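PDB 5WTN: replication initiation and membrane attachment protein from Geobacillus stearothermophilus 10, which takes part in primosome assembly for DNA replication, probably aiding delivery of the replicative helicase to DNA, and forms a tetramer. Local coordinates for residues 245-250 / 264-269; 252-255 / 260-263; 204-209 / 235-240; 241-246 / 271-276; 92-97 / 103-108. All blocks are in the same frame, centred on the assembly; numbering follows the deposited sequence.

How the interactions relate
From the N terminus, interaction 5 closes first. It is a short beta hairpin in the N-terminal part of the chain, its centre about 48 Å and 47 Å from the centres of interactions 3 and 4. The other four contacts lie together in the helical region. Interaction 3 ties the residues leading into helix 208-217 to the end of helix 227-240. Interaction 4 joins the turn after helix 227-240 to helix 263-278. Interaction 1 starts from the same residues, sharing Leu245 and Glu246, and packs helix 244-254 on helix 263-278. Interaction 2 sits innermost, at the connection between those two helices. Interactions 3 and 5 touch the second subunit, and Arg267 of interaction 1 reaches it too.

Interaction 1: 245-250 / 264-269; sequences LEMQKL and DALRRA
Glu246 OE1 on helix 244-254 has two partners: the indole N-H of Trp273 on helix 263-278, and Lys249 NZ, a long ion pair at 3.7 Å. Next to this polar edge the two helices meet through apolar side chains. Their axes come within 10.5 Å at an angle of 129°. Met247 CE packs against the end of Leu266, 3.6 Å from Leu266 CD1 and only slightly further from its CD2. The two side chains cross at about a right angle. Leu250 is split between two partners: its CB lies 4.0 Å from Leu266 CD1, while its CD2 reaches Ala269 CB at the same distance. With an alanine at Leu266, the methyl end of Met247 would probably lose its packing partner, and a gap would open beside Leu250. Helix 227-240 covers this core through Ile233 and Leu236, and Phe211 of helix 208-217 also touches Met247, so the contact lies where four helices pack together.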
# COMPACT_ATOMS: atom_id res chain seq x y z
N LEU A 245 -0.01 -10.35 -48.20
CA LEU A 245 -0.83 -9.82 -49.29
C LEU A 245 -2.12 -9.25 -48.72
O LEU A 245 -2.57 -8.19 -49.15
CB LEU A 245 -1.17 -10.90 -50.32
CG LEU A 245 -0.28 -10.92 -51.56
CD1 LEU A 245 -0.80 -11.92 -52.59
CD2 LEU A 245 -0.16 -9.51 -52.15
N GLU A 246 -2.70 -9.95 -47.76
CA GLU A 246 -3.90 -9.44 -47.10
C GLU A 246 -3.64 -8.18 -46.25
O GLU A 246 -4.47 -7.26 -46.25
CB GLU A 246 -4.59 -10.55 -46.29
CG GLU A 246 -5.20 -11.68 -47.14
CD GLU A 246 -6.40 -11.23 -48.00
OE1 GLU A 246 -7.49 -10.97 -47.43
OE2 GLU A 246 -6.26 -11.15 -49.24
N MET A 247 -2.46 -7.94 -45.68
CA MET A 247 -2.27 -6.70 -44.96
C MET A 247 -1.90 -5.67 -45.84
O MET A 247 -1.96 -4.57 -45.54
CB MET A 247 -1.21 -6.75 -43.95
CG MET A 247 -1.33 -5.61 -43.01
SD MET A 247 -1.77 -6.30 -41.52
CE MET A 247 -2.18 -5.04 -40.60
N GLN A 248 -1.49 -6.05 -46.96
CA GLN A 248 -1.32 -5.04 -47.98
C GLN A 248 -2.67 -4.39 -48.28
O GLN A 248 -2.77 -3.17 -48.28
CB GLN A 248 -0.70 -5.63 -49.24
CG GLN A 248 -0.35 -4.60 -50.30
CD GLN A 248 0.23 -5.24 -51.55
OE1 GLN A 248 0.93 -6.26 -51.47
NE2 GLN A 248 -0.06 -4.65 -52.71
N LYS A 249 -3.70 -5.21 -48.50
CA LYS A 249 -5.04 -4.69 -48.75
C LYS A 249 -5.50 -3.79 -47.60
O LYS A 249 -5.82 -2.62 -47.83
CB LYS A 249 -6.06 -5.80 -49.00
CG LYS A 249 -6.26 -6.16 -50.47
CD LYS A 249 -7.62 -6.85 -50.71
CE LYS A 249 -7.87 -7.97 -49.68
NZ LYS A 249 -9.12 -8.79 -49.90
N LEU A 250 -5.49 -4.33 -46.39
CA LEU A 250 -5.92 -3.59 -45.21
C LEU A 250 -5.22 -2.25 -45.10
O LEU A 250 -5.84 -1.23 -44.81
CB LEU A 250 -5.64 -4.41 -43.95
CG LEU A 250 -6.26 -5.80 -43.92
CD1 LEU A 250 -5.94 -6.48 -42.59
CD2 LEU A 250 -7.77 -5.71 -44.14
N ASP A 264 -5.64 3.00 -35.53
CA ASP A 264 -7.01 2.74 -35.09
C ASP A 264 -7.84 2.13 -36.22
O ASP A 264 -8.47 1.10 -36.04
CB ASP A 264 -7.66 4.02 -34.55
CG ASP A 264 -7.55 4.16 -33.02
OD1 ASP A 264 -6.60 3.59 -32.42
OD2 ASP A 264 -8.42 4.84 -32.43
N ALA A 265 -7.78 2.75 -37.40
CA ALA A 265 -8.51 2.27 -38.58
C ALA A 265 -7.99 0.92 -39.09
O ALA A 265 -8.77 0.07 -39.51
CB ALA A 265 -8.45 3.30 -39.67
N LEU A 266 -6.67 0.76 -39.08
CA LEU A 266 -6.04 -0.52 -39.42
C LEU A 266 -6.51 -1.63 -38.49
O LEU A 266 -6.86 -2.71 -38.94
CB LEU A 266 -4.53 -0.39 -39.35
CG LEU A 266 -3.73 -1.63 -39.77
CD1 LEU A 266 -3.99 -1.98 -41.21
CD2 LEU A 266 -2.26 -1.39 -39.58
N ARG A 267 -6.51 -1.35 -37.18
CA ARG A 267 -6.99 -2.31 -36.19
C ARG A 267 -8.41 -2.79 -36.49
O ARG A 267 -8.68 -3.99 -36.41
CB ARG A 267 -6.91 -1.73 -34.76
CG ARG A 267 -5.47 -1.63 -34.19
CD ARG A 267 -5.38 -1.08 -32.75
NE ARG A 267 -6.15 -1.85 -31.76
CZ ARG A 267 -6.11 -1.62 -30.44
NH1 ARG A 267 -5.31 -0.66 -29.97
NH2 ARG A 267 -6.84 -2.35 -29.60
N ARG A 268 -9.29 -1.86 -36.84
CA ARG A 268 -10.67 -2.22 -37.19
C ARG A 268 -10.73 -3.13 -38.41
O ARG A 268 -11.41 -4.14 -38.39
CB ARG A 268 -11.51 -0.97 -37.45
CG ARG A 268 -11.62 -0.05 -36.24
CD ARG A 268 -12.77 0.95 -36.37
NE ARG A 268 -12.55 2.07 -35.44
CZ ARG A 268 -11.99 3.22 -35.79
NH1 ARG A 268 -11.61 3.42 -37.06
NH2 ARG A 268 -11.81 4.18 -34.89
N ALA A 269 -10.02 -2.74 -39.46
CA ALA A 269 -9.96 -3.51 -40.69
C ALA A 269 -9.51 -4.94 -40.41
O ALA A 269 -10.09 -5.90 -40.92
CB ALA A 269 -9.01 -2.86 -41.66

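Interaction 2: 252-255 / 260-263; sequences LGVI and HIDI
The first torsion of Ile261 (chi1 -58°) turns its two branches towards different neighbours: CG2 goes to Val254 and CG1 to Ile255. Ile261 CG2 meets Val254 CG2 at 4.2 Å, and Ile261 CG1 meets Ile255 CG1 at 4.1 Å. Ile255 itself is fully extended, with CG1 opposite the backbone N (chi1 -172°). That places Ile255 CG1 3.6 Å from the carbonyl oxygen of His260 as well. The backbones come close here, with Ile255 CA 4.9 Å from Ile261 CA, and the contact between the side chains is purely apolar. Ile261 is buried and also packs on Val229 of helix 227-240, while Ile255 touches Val220. One residue on, the Asp262 carboxylate spreads over the start of the next helix, OD1 to Asp264 N and OD2 to Ala265 N, both weak bonds. The arrangement is a helix-loop-helix connection: helix 244-254 ends, the chain doubles back, and Asp262 serves as the N-cap of helix 263-278.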
# COMPACT_ATOMS: atom_id res chain seq x y z
N LEU A 252 -3.75 -0.56 -47.54
CA LEU A 252 -4.22 0.22 -48.67
C LEU A 252 -5.67 0.72 -48.52
O LEU A 252 -6.06 1.68 -49.17
CB LEU A 252 -4.06 -0.58 -49.96
CG LEU A 252 -2.63 -0.78 -50.47
CD1 LEU A 252 -2.58 -1.66 -51.71
CD2 LEU A 252 -1.97 0.55 -50.76
N GLY A 253 -6.46 0.10 -47.66
CA GLY A 253 -7.83 0.53 -47.51
C GLY A 253 -7.94 1.69 -46.54
O GLY A 253 -8.86 2.50 -46.64
N VAL A 254 -7.04 1.74 -45.57
CA VAL A 254 -7.07 2.78 -44.55
C VAL A 254 -6.06 3.93 -44.72
O VAL A 254 -5.96 4.82 -43.87
CB VAL A 254 -6.95 2.15 -43.17
CG1 VAL A 254 -7.94 1.01 -43.07
CG2 VAL A 254 -5.54 1.62 -42.95
N ILE A 255 -5.30 3.92 -45.81
CA ILE A 255 -4.23 4.91 -45.97
C ILE A 255 -4.67 6.27 -46.54
O ILE A 255 -5.42 6.34 -47.51
CB ILE A 255 -3.04 4.32 -46.79
CG1 ILE A 255 -1.84 5.27 -46.78
CG2 ILE A 255 -3.45 4.00 -48.20
CD1 ILE A 255 -0.61 4.68 -47.44
N HIS A 260 -0.29 8.82 -44.66
CA HIS A 260 -0.44 8.48 -43.25
C HIS A 260 -1.32 7.25 -43.05
O HIS A 260 -2.36 7.11 -43.68
CB HIS A 260 -1.05 9.65 -42.50
CG HIS A 260 -1.27 9.40 -41.05
ND1 HIS A 260 -2.53 9.18 -40.51
CD2 HIS A 260 -0.41 9.34 -40.01
CE1 HIS A 260 -2.42 9.00 -39.21
NE2 HIS A 260 -1.15 9.09 -38.87
N ILE A 261 -0.92 6.36 -42.16
CA ILE A 261 -1.74 5.21 -41.81
C ILE A 261 -2.31 5.34 -40.40
O ILE A 261 -1.56 5.49 -39.43
CB ILE A 261 -0.93 3.91 -41.90
CG1 ILE A 261 -0.37 3.75 -43.30
CG2 ILE A 261 -1.78 2.71 -41.53
CD1 ILE A 261 0.59 2.61 -43.44
N ASP A 262 -3.63 5.30 -40.28
CA ASP A 262 -4.23 5.41 -38.96
C ASP A 262 -4.34 4.03 -38.36
O ASP A 262 -5.05 3.16 -38.88
CB ASP A 262 -5.60 6.07 -39.03
CG ASP A 262 -6.27 6.13 -37.67
OD1 ASP A 262 -5.55 6.26 -36.66
OD2 ASP A 262 -7.52 6.05 -37.62
N ILE A 263 -3.64 3.82 -37.25
CA ILE A 263 -3.54 2.51 -36.64
C ILE A 263 -4.88 2.06 -36.08
O ILE A 263 -5.22 0.88 -36.17
CB ILE A 263 -2.46 2.51 -35.56
CG1 ILE A 263 -1.09 2.75 -36.19
CG2 ILE A 263 -2.47 1.20 -34.82
CD1 ILE A 263 0.05 2.73 -35.21

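Interaction 3: 204-209 / 235-240; sequences GVFDFE and KLAFLY
Phe206 and Ala237 make the central touch, with Phe206 CD1 3.4 Å from Ala237 CB. Phe206 holds its CG anti to the backbone nitrogen and beside the carbonyl carbon (chi1 179°), which directs the ring at helix 227-240. Ala237 CB lies near Phe206 CB, CG and CD1, approaching the ring obliquely. The small alanine lets the two backbones come close, Phe206 CA being 6.3 Å from Ala237 CA. One residue earlier, Val205 turns CG1 towards the second ring. Val205 CG1 meets Phe238 CD1 at 3.8 Å, and the two side chains cross at a slant.

The CD2 side of Phe206 is held from within its own segment. Phe206 CD2 stands 3.5 Å above the plane of the Phe208 ring, over its centre, so the Phe206 edge points at the Phe208 face. Phe208 also has a cation-pi contact with Lys230, and the Phe206 ring meets that of Phe211. Met123 of the second subunit packs on Phe238. Between the two phenylalanines of the first segment, Asp207 OD2 accepts a hydrogen bond from Leu210 N. This is an N-capped helix start, here leading into helix 208-217; the residues just before it, Val205 and Phe206, dock on the last turns of helix 227-240.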
# COMPACT_ATOMS: atom_id res chain seq x y z
N GLY A 204 9.96 -11.87 -37.10
CA GLY A 204 9.70 -13.06 -37.89
C GLY A 204 8.25 -13.52 -37.87
O GLY A 204 7.87 -14.38 -38.66
N VAL A 205 7.43 -12.95 -36.99
CA VAL A 205 6.01 -13.32 -36.98
C VAL A 205 5.28 -12.87 -38.27
O VAL A 205 4.18 -13.34 -38.56
CB VAL A 205 5.25 -12.75 -35.74
CG1 VAL A 205 5.89 -13.21 -34.44
CG2 VAL A 205 5.18 -11.23 -35.79
N PHE A 206 5.91 -11.96 -39.01
CA PHE A 206 5.30 -11.38 -40.21
C PHE A 206 6.35 -11.08 -41.28
O PHE A 206 7.41 -10.52 -40.97
CB PHE A 206 4.59 -10.07 -39.84
CG PHE A 206 3.95 -9.37 -41.01
CD1 PHE A 206 2.74 -9.81 -41.51
CD2 PHE A 206 4.57 -8.28 -41.61
CE1 PHE A 206 2.14 -9.18 -42.57
CE2 PHE A 206 3.98 -7.65 -42.69
CZ PHE A 206 2.76 -8.10 -43.17
N ASP A 207 6.05 -11.36 -42.54
CA ASP A 207 7.09 -11.18 -43.54
C ASP A 207 7.04 -9.78 -44.11
O ASP A 207 6.29 -9.50 -45.03
CB ASP A 207 6.85 -12.19 -44.67
CG ASP A 207 7.94 -12.16 -45.75
OD1 ASP A 207 7.94 -13.09 -46.58
OD2 ASP A 207 8.78 -11.23 -45.77
N PHE A 208 7.95 -8.93 -43.65
CA PHE A 208 7.96 -7.55 -44.09
C PHE A 208 8.60 -7.41 -45.46
O PHE A 208 8.25 -6.51 -46.22
CB PHE A 208 8.69 -6.67 -43.10
CG PHE A 208 7.91 -6.36 -41.86
CD1 PHE A 208 7.06 -5.27 -41.81
CD2 PHE A 208 8.04 -7.15 -40.73
CE1 PHE A 208 6.35 -4.98 -40.67
CE2 PHE A 208 7.34 -6.86 -39.58
CZ PHE A 208 6.49 -5.78 -39.55
N GLU A 209 9.56 -8.27 -45.76
CA GLU A 209 10.25 -8.23 -47.04
C GLU A 209 9.22 -8.29 -48.17
O GLU A 209 9.19 -7.42 -49.05
CB GLU A 209 11.25 -9.38 -47.14
CG GLU A 209 12.29 -9.25 -48.26
CD GLU A 209 12.69 -10.59 -48.85
OE1 GLU A 209 12.50 -11.63 -48.17
OE2 GLU A 209 13.18 -10.62 -50.01
N LYS A 235 1.66 -6.99 -34.44
CA LYS A 235 0.72 -7.51 -33.45
C LYS A 235 -0.52 -8.01 -34.15
O LYS A 235 -1.09 -9.03 -33.76
CB LYS A 235 0.35 -6.45 -32.42
CG LYS A 235 1.53 -5.73 -31.80
CD LYS A 235 1.16 -5.18 -30.43
CE LYS A 235 2.33 -4.45 -29.77
NZ LYS A 235 1.84 -3.60 -28.64
N LEU A 236 -0.94 -7.29 -35.18
CA LEU A 236 -2.15 -7.64 -35.89
C LEU A 236 -1.97 -8.97 -36.64
O LEU A 236 -2.80 -9.88 -36.55
CB LEU A 236 -2.54 -6.52 -36.83
CG LEU A 236 -3.10 -5.33 -36.05
CD1 LEU A 236 -3.33 -4.12 -36.95
CD2 LEU A 236 -4.39 -5.75 -35.35
N ALA A 237 -0.85 -9.07 -37.34
CA ALA A 237 -0.50 -10.28 -38.06
C ALA A 237 -0.42 -11.48 -37.13
O ALA A 237 -0.88 -12.57 -37.46
CB ALA A 237 0.83 -10.10 -38.77
N PHE A 238 0.17 -11.27 -35.96
CA PHE A 238 0.39 -12.38 -35.05
C PHE A 238 -0.92 -12.79 -34.40
O PHE A 238 -1.22 -13.97 -34.29
CB PHE A 238 1.42 -11.98 -33.99
CG PHE A 238 1.55 -12.99 -32.88
CD1 PHE A 238 2.52 -13.98 -32.94
CD2 PHE A 238 0.72 -12.93 -31.77
CE1 PHE A 238 2.64 -14.91 -31.90
CE2 PHE A 238 0.82 -13.85 -30.74
CZ PHE A 238 1.78 -14.84 -30.80
N LEU A 239 -1.67 -11.79 -33.94
CA LEU A 239 -2.92 -12.04 -33.25
C LEU A 239 -3.95 -12.70 -34.17
O LEU A 239 -4.63 -13.63 -33.76
CB LEU A 239 -3.48 -10.73 -32.70
CG LEU A 239 -4.88 -10.79 -32.09
CD1 LEU A 239 -4.84 -11.55 -30.80
CD2 LEU A 239 -5.47 -9.40 -31.86
N TYR A 240 -4.06 -12.18 -35.39
CA TYR A 240 -5.07 -12.64 -36.35
C TYR A 240 -4.62 -13.60 -37.48
O TYR A 240 -5.46 -14.07 -38.26
CB TYR A 240 -5.73 -11.41 -36.95
CG TYR A 240 -6.53 -10.63 -35.94
CD1 TYR A 240 -7.49 -11.24 -35.16
CD2 TYR A 240 -6.31 -9.27 -35.76
CE1 TYR A 240 -8.24 -10.53 -34.25
CE2 TYR A 240 -7.05 -8.55 -34.84
CZ TYR A 240 -8.02 -9.19 -34.08
OH TYR A 240 -8.77 -8.49 -33.14

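Interaction 4: 241-246 / 271-276; sequences GIPPLE and REWYEL
Gly241, the first residue after helix 227-240, has a positive phi, and its carbonyl oxygen lies near Trp273 CH2. Ile242 and Pro243 run extended, and Pro243 takes the N-cap position of helix 244-254. Residues 271-276 are regular helix throughout. The backbones stay apart, with Ile242 CA 8.1 Å from Tyr274 CA, and the Trp273 indole spans the interval. Its CG lies trans to the backbone nitrogen (chi1 -177°), which sends the ring straight across. This is a short helix-to-helix connection, Gly241 to Pro243, packed against a tryptophan of helix 263-278. Ile242 CG1 lies over one face of the indole, 4.1 Å from the centroid of its six-membered ring, a CH-pi contact. Pro243 CD approaches Trp273 CZ2 obliquely at 3.9 Å. The nitrogen edge of the indole meets Glu246. Trp273 NE1 donates to Glu246 OE1 at 2.7 Å with an N-H...O angle of 162°. The oxygen sits in the ring plane and uses its anti lone pair, while the carboxylate plane is turned 42° from the indole. Together with Ile242 over its face, this bond probably limits rotation of the indole. One residue on from Trp273, the Tyr274 ring meets that of Tyr240 at the end of helix 227-240.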
# COMPACT_ATOMS: atom_id res chain seq x y z
N GLY A 241 -3.33 -13.88 -37.58
CA GLY A 241 -2.83 -14.77 -38.62
C GLY A 241 -2.93 -14.21 -40.03
O GLY A 241 -2.99 -14.95 -41.01
N ILE A 242 -2.92 -12.88 -40.14
CA ILE A 242 -3.05 -12.22 -41.43
C ILE A 242 -1.77 -12.34 -42.27
O ILE A 242 -0.70 -11.90 -41.85
CB ILE A 242 -3.39 -10.71 -41.24
CG1 ILE A 242 -4.63 -10.53 -40.38
CG2 ILE A 242 -3.58 -10.01 -42.58
CD1 ILE A 242 -4.96 -9.11 -40.12
N PRO A 243 -1.88 -12.92 -43.47
CA PRO A 243 -0.77 -12.99 -44.44
C PRO A 243 -0.40 -11.61 -45.01
O PRO A 243 -1.18 -10.67 -44.86
CB PRO A 243 -1.33 -13.90 -45.54
CG PRO A 243 -2.81 -13.80 -45.40
CD PRO A 243 -3.08 -13.62 -43.95
N PRO A 244 0.79 -11.48 -45.62
CA PRO A 244 1.26 -10.17 -46.10
C PRO A 244 0.44 -9.56 -47.23
O PRO A 244 0.26 -8.34 -47.21
CB PRO A 244 2.69 -10.48 -46.60
CG PRO A 244 3.09 -11.70 -45.85
CD PRO A 244 1.83 -12.51 -45.75
N LEU A 245 -0.01 -10.35 -48.20
CA LEU A 245 -0.83 -9.82 -49.29
C LEU A 245 -2.12 -9.25 -48.72
O LEU A 245 -2.57 -8.19 -49.15
CB LEU A 245 -1.17 -10.90 -50.32
CG LEU A 245 -0.28 -10.92 -51.56
CD1 LEU A 245 -0.80 -11.92 -52.59
CD2 LEU A 245 -0.16 -9.51 -52.15
N GLU A 246 -2.70 -9.95 -47.76
CA GLU A 246 -3.90 -9.44 -47.10
C GLU A 246 -3.64 -8.18 -46.25
O GLU A 246 -4.47 -7.26 -46.25
CB GLU A 246 -4.59 -10.55 -46.29
CG GLU A 246 -5.20 -11.68 -47.14
CD GLU A 246 -6.40 -11.23 -48.00
OE1 GLU A 246 -7.49 -10.97 -47.43
OE2 GLU A 246 -6.26 -11.15 -49.24
N ARG A 271 -9.62 -6.51 -37.38
CA ARG A 271 -10.67 -7.16 -36.59
C ARG A 271 -11.81 -7.64 -37.49
O ARG A 271 -12.37 -8.71 -37.26
CB ARG A 271 -11.18 -6.22 -35.48
CG ARG A 271 -12.44 -6.70 -34.71
CD ARG A 271 -12.71 -5.92 -33.39
NE ARG A 271 -12.38 -4.49 -33.46
CZ ARG A 271 -11.34 -3.91 -32.84
NH1 ARG A 271 -10.51 -4.64 -32.10
NH2 ARG A 271 -11.13 -2.60 -32.97
N GLU A 272 -12.13 -6.86 -38.52
CA GLU A 272 -13.18 -7.23 -39.47
C GLU A 272 -12.75 -8.43 -40.32
O GLU A 272 -13.49 -9.42 -40.44
CB GLU A 272 -13.50 -6.04 -40.39
CG GLU A 272 -14.25 -4.87 -39.72
CD GLU A 272 -14.37 -3.63 -40.62
OE1 GLU A 272 -14.15 -3.74 -41.86
OE2 GLU A 272 -14.68 -2.54 -40.10
N TRP A 273 -11.57 -8.34 -40.91
CA TRP A 273 -11.01 -9.42 -41.72
C TRP A 273 -11.09 -10.76 -40.99
O TRP A 273 -11.42 -11.78 -41.58
CB TRP A 273 -9.56 -9.08 -42.06
CG TRP A 273 -8.85 -10.06 -42.96
CD1 TRP A 273 -8.66 -9.95 -44.31
CD2 TRP A 273 -8.18 -11.27 -42.56
NE1 TRP A 273 -7.94 -11.03 -44.78
CE2 TRP A 273 -7.64 -11.85 -43.73
CE3 TRP A 273 -8.00 -11.93 -41.34
CZ2 TRP A 273 -6.92 -13.05 -43.71
CZ3 TRP A 273 -7.29 -13.13 -41.32
CH2 TRP A 273 -6.76 -13.67 -42.49
N TYR A 274 -10.81 -10.74 -39.69
CA TYR A 274 -10.80 -11.98 -38.92
C TYR A 274 -12.20 -12.56 -38.79
O TYR A 274 -12.37 -13.77 -38.90
CB TYR A 274 -10.17 -11.75 -37.55
CG TYR A 274 -9.80 -13.01 -36.79
CD1 TYR A 274 -10.63 -13.49 -35.78
CD2 TYR A 274 -8.62 -13.69 -37.06
CE1 TYR A 274 -10.29 -14.63 -35.06
CE2 TYR A 274 -8.27 -14.82 -36.34
CZ TYR A 274 -9.11 -15.29 -35.35
OH TYR A 274 -8.76 -16.41 -34.63
N GLU A 275 -13.19 -11.70 -38.58
CA GLU A 275 -14.58 -12.14 -38.51
C GLU A 275 -15.02 -12.86 -39.79
O GLU A 275 -15.80 -13.81 -39.71
CB GLU A 275 -15.51 -10.96 -38.23
CG GLU A 275 -15.25 -10.24 -36.91
CD GLU A 275 -16.01 -8.93 -36.81
OE1 GLU A 275 -16.90 -8.69 -37.66
OE2 GLU A 275 -15.70 -8.13 -35.88
N LEU A 276 -14.54 -12.43 -40.95
CA LEU A 276 -14.89 -13.12 -42.19
C LEU A 276 -14.19 -14.47 -42.30
O LEU A 276 -14.81 -15.48 -42.61
CB LEU A 276 -14.57 -12.27 -43.43
CG LEU A 276 -15.36 -10.97 -43.58
CD1 LEU A 276 -15.26 -10.43 -45.01
CD2 LEU A 276 -16.82 -11.16 -43.16

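Interaction 5: 92-97 / 103-108; sequences TYVHAK and KLFLYE
His95 and Leu104 lie across from each other near the turn of an antiparallel beta hairpin, strands 90-95 and 104-109, with His95 N donating to Leu104 O at 2.8 Å. The hairpin is consistent with the wing of a winged-helix domain, as in the related DnaD proteins. Following His95 outward, CB lies 3.5 Å from Leu104 O and 3.7 Å from Leu104 CB. CG and CD2 of the imidazole come to 4.2 Å from Leu104 CD2. ND1 donates to the carbonyl oxygen of the next residue, Ala96 O, at 2.9 Å, a bent bond (134°) that comes from above the carbonyl plane. The ring meets Phe154 of the second subunit edge-to-face. With an alanine here, Phe154 of that subunit would probably lose its ring partner and Leu104 CD2 part of its cover. The sheet runs on into a strand of the second subunit, paired with residues 93-95. Tyr93 and Leu106 form a hydrogen-bonded pair, and Val94 faces Phe105 in a non-hydrogen-bonded one. Thr92 OG1, hydrogen-bonded to Glu85 OE2, lies at the edge of the Tyr107 ring. Tyr93 N donates to Leu106 O at 2.9 Å, and Leu106 N returns a bond to Tyr93 O at 2.8 Å.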
# COMPACT_ATOMS: atom_id res chain seq x y z
N THR A 92 -7.53 22.27 -11.00
CA THR A 92 -8.79 22.80 -10.50
C THR A 92 -9.67 23.28 -11.64
O THR A 92 -9.23 24.06 -12.49
CB THR A 92 -8.57 23.95 -9.47
OG1 THR A 92 -7.82 23.44 -8.36
CG2 THR A 92 -9.91 24.50 -8.98
N TYR A 93 -10.91 22.80 -11.65
CA TYR A 93 -11.87 23.24 -12.64
C TYR A 93 -13.05 23.89 -11.95
O TYR A 93 -13.38 23.55 -10.81
CB TYR A 93 -12.38 22.04 -13.45
CG TYR A 93 -11.33 21.33 -14.29
CD1 TYR A 93 -11.15 21.63 -15.62
CD2 TYR A 93 -10.53 20.33 -13.74
CE1 TYR A 93 -10.21 20.98 -16.38
CE2 TYR A 93 -9.59 19.66 -14.49
CZ TYR A 93 -9.43 19.99 -15.82
OH TYR A 93 -8.49 19.33 -16.58
N VAL A 94 -13.70 24.82 -12.65
CA VAL A 94 -14.92 25.45 -12.12
C VAL A 94 -16.10 25.20 -13.04
O VAL A 94 -15.97 25.20 -14.26
CB VAL A 94 -14.73 26.97 -11.84
CG1 VAL A 94 -14.81 27.79 -13.10
CG2 VAL A 94 -15.76 27.46 -10.84
N HIS A 95 -17.26 24.96 -12.44
CA HIS A 95 -18.46 24.74 -13.22
C HIS A 95 -19.02 26.07 -13.69
O HIS A 95 -19.08 27.03 -12.91
CB HIS A 95 -19.53 24.01 -12.42
CG HIS A 95 -20.70 23.56 -13.25
ND1 HIS A 95 -21.73 24.40 -13.60
CD2 HIS A 95 -21.00 22.35 -13.79
CE1 HIS A 95 -22.61 23.73 -14.33
NE2 HIS A 95 -22.19 22.49 -14.45
N ALA A 96 -19.46 26.09 -14.95
CA ALA A 96 -19.99 27.29 -15.60
C ALA A 96 -21.11 27.86 -14.74
O ALA A 96 -22.09 27.17 -14.45
CB ALA A 96 -20.52 26.95 -16.99
N LYS A 97 -20.99 29.13 -14.37
CA LYS A 97 -21.79 29.62 -13.26
C LYS A 97 -23.24 29.90 -13.65
O LYS A 97 -23.52 30.72 -14.53
CB LYS A 97 -21.15 30.88 -12.64
CG LYS A 97 -19.80 30.64 -11.93
CD LYS A 97 -18.59 30.89 -12.86
CE LYS A 97 -17.27 30.99 -12.07
NZ LYS A 97 -16.08 31.22 -12.96
N LYS A 103 -20.58 28.49 -6.35
CA LYS A 103 -19.69 27.85 -7.30
C LYS A 103 -19.54 26.33 -7.09
O LYS A 103 -19.66 25.81 -5.96
CB LYS A 103 -18.31 28.49 -7.24
CG LYS A 103 -18.20 29.90 -7.77
CD LYS A 103 -16.80 30.41 -7.46
CE LYS A 103 -16.41 31.65 -8.23
NZ LYS A 103 -15.00 31.99 -7.86
N LEU A 104 -19.26 25.61 -8.17
CA LEU A 104 -18.94 24.18 -8.08
C LEU A 104 -17.52 23.88 -8.59
O LEU A 104 -17.26 24.00 -9.78
CB LEU A 104 -19.97 23.35 -8.85
CG LEU A 104 -19.70 21.85 -8.97
CD1 LEU A 104 -19.60 21.20 -7.60
CD2 LEU A 104 -20.76 21.17 -9.81
N PHE A 105 -16.62 23.49 -7.69
CA PHE A 105 -15.24 23.16 -8.07
C PHE A 105 -15.01 21.68 -8.34
O PHE A 105 -15.60 20.83 -7.67
CB PHE A 105 -14.27 23.58 -6.97
CG PHE A 105 -14.18 25.04 -6.80
CD1 PHE A 105 -13.33 25.78 -7.60
CD2 PHE A 105 -14.96 25.70 -5.86
CE1 PHE A 105 -13.23 27.15 -7.46
CE2 PHE A 105 -14.87 27.08 -5.72
CZ PHE A 105 -14.01 27.80 -6.52
N LEU A 106 -14.16 21.37 -9.31
CA LEU A 106 -13.68 20.02 -9.51
C LEU A 106 -12.21 19.99 -9.10
O LEU A 106 -11.39 20.67 -9.70
CB LEU A 106 -13.84 19.62 -10.97
CG LEU A 106 -14.17 18.16 -11.29
CD1 LEU A 106 -14.56 18.00 -12.75
CD2 LEU A 106 -13.00 17.27 -10.92
N TYR A 107 -11.89 19.23 -8.07
CA TYR A 107 -10.51 19.09 -7.65
C TYR A 107 -9.97 17.80 -8.19
O TYR A 107 -10.32 16.72 -7.72
CB TYR A 107 -10.43 19.07 -6.13
CG TYR A 107 -10.71 20.41 -5.52
CD1 TYR A 107 -10.24 21.57 -6.12
CD2 TYR A 107 -11.46 20.53 -4.36
CE1 TYR A 107 -10.49 22.82 -5.57
CE2 TYR A 107 -11.72 21.78 -3.81
CZ TYR A 107 -11.24 22.92 -4.42
OH TYR A 107 -11.49 24.17 -3.88
N GLU A 108 -9.10 17.91 -9.19
CA GLU A 108 -8.57 16.72 -9.87
C GLU A 108 -7.16 16.42 -9.36
O GLU A 108 -6.20 17.13 -9.64
CB GLU A 108 -8.64 16.93 -11.40
CG GLU A 108 -7.73 16.07 -12.26
CD GLU A 108 -8.24 14.65 -12.45
OE1 GLU A 108 -9.35 14.33 -11.96
OE2 GLU A 108 -7.52 13.84 -13.09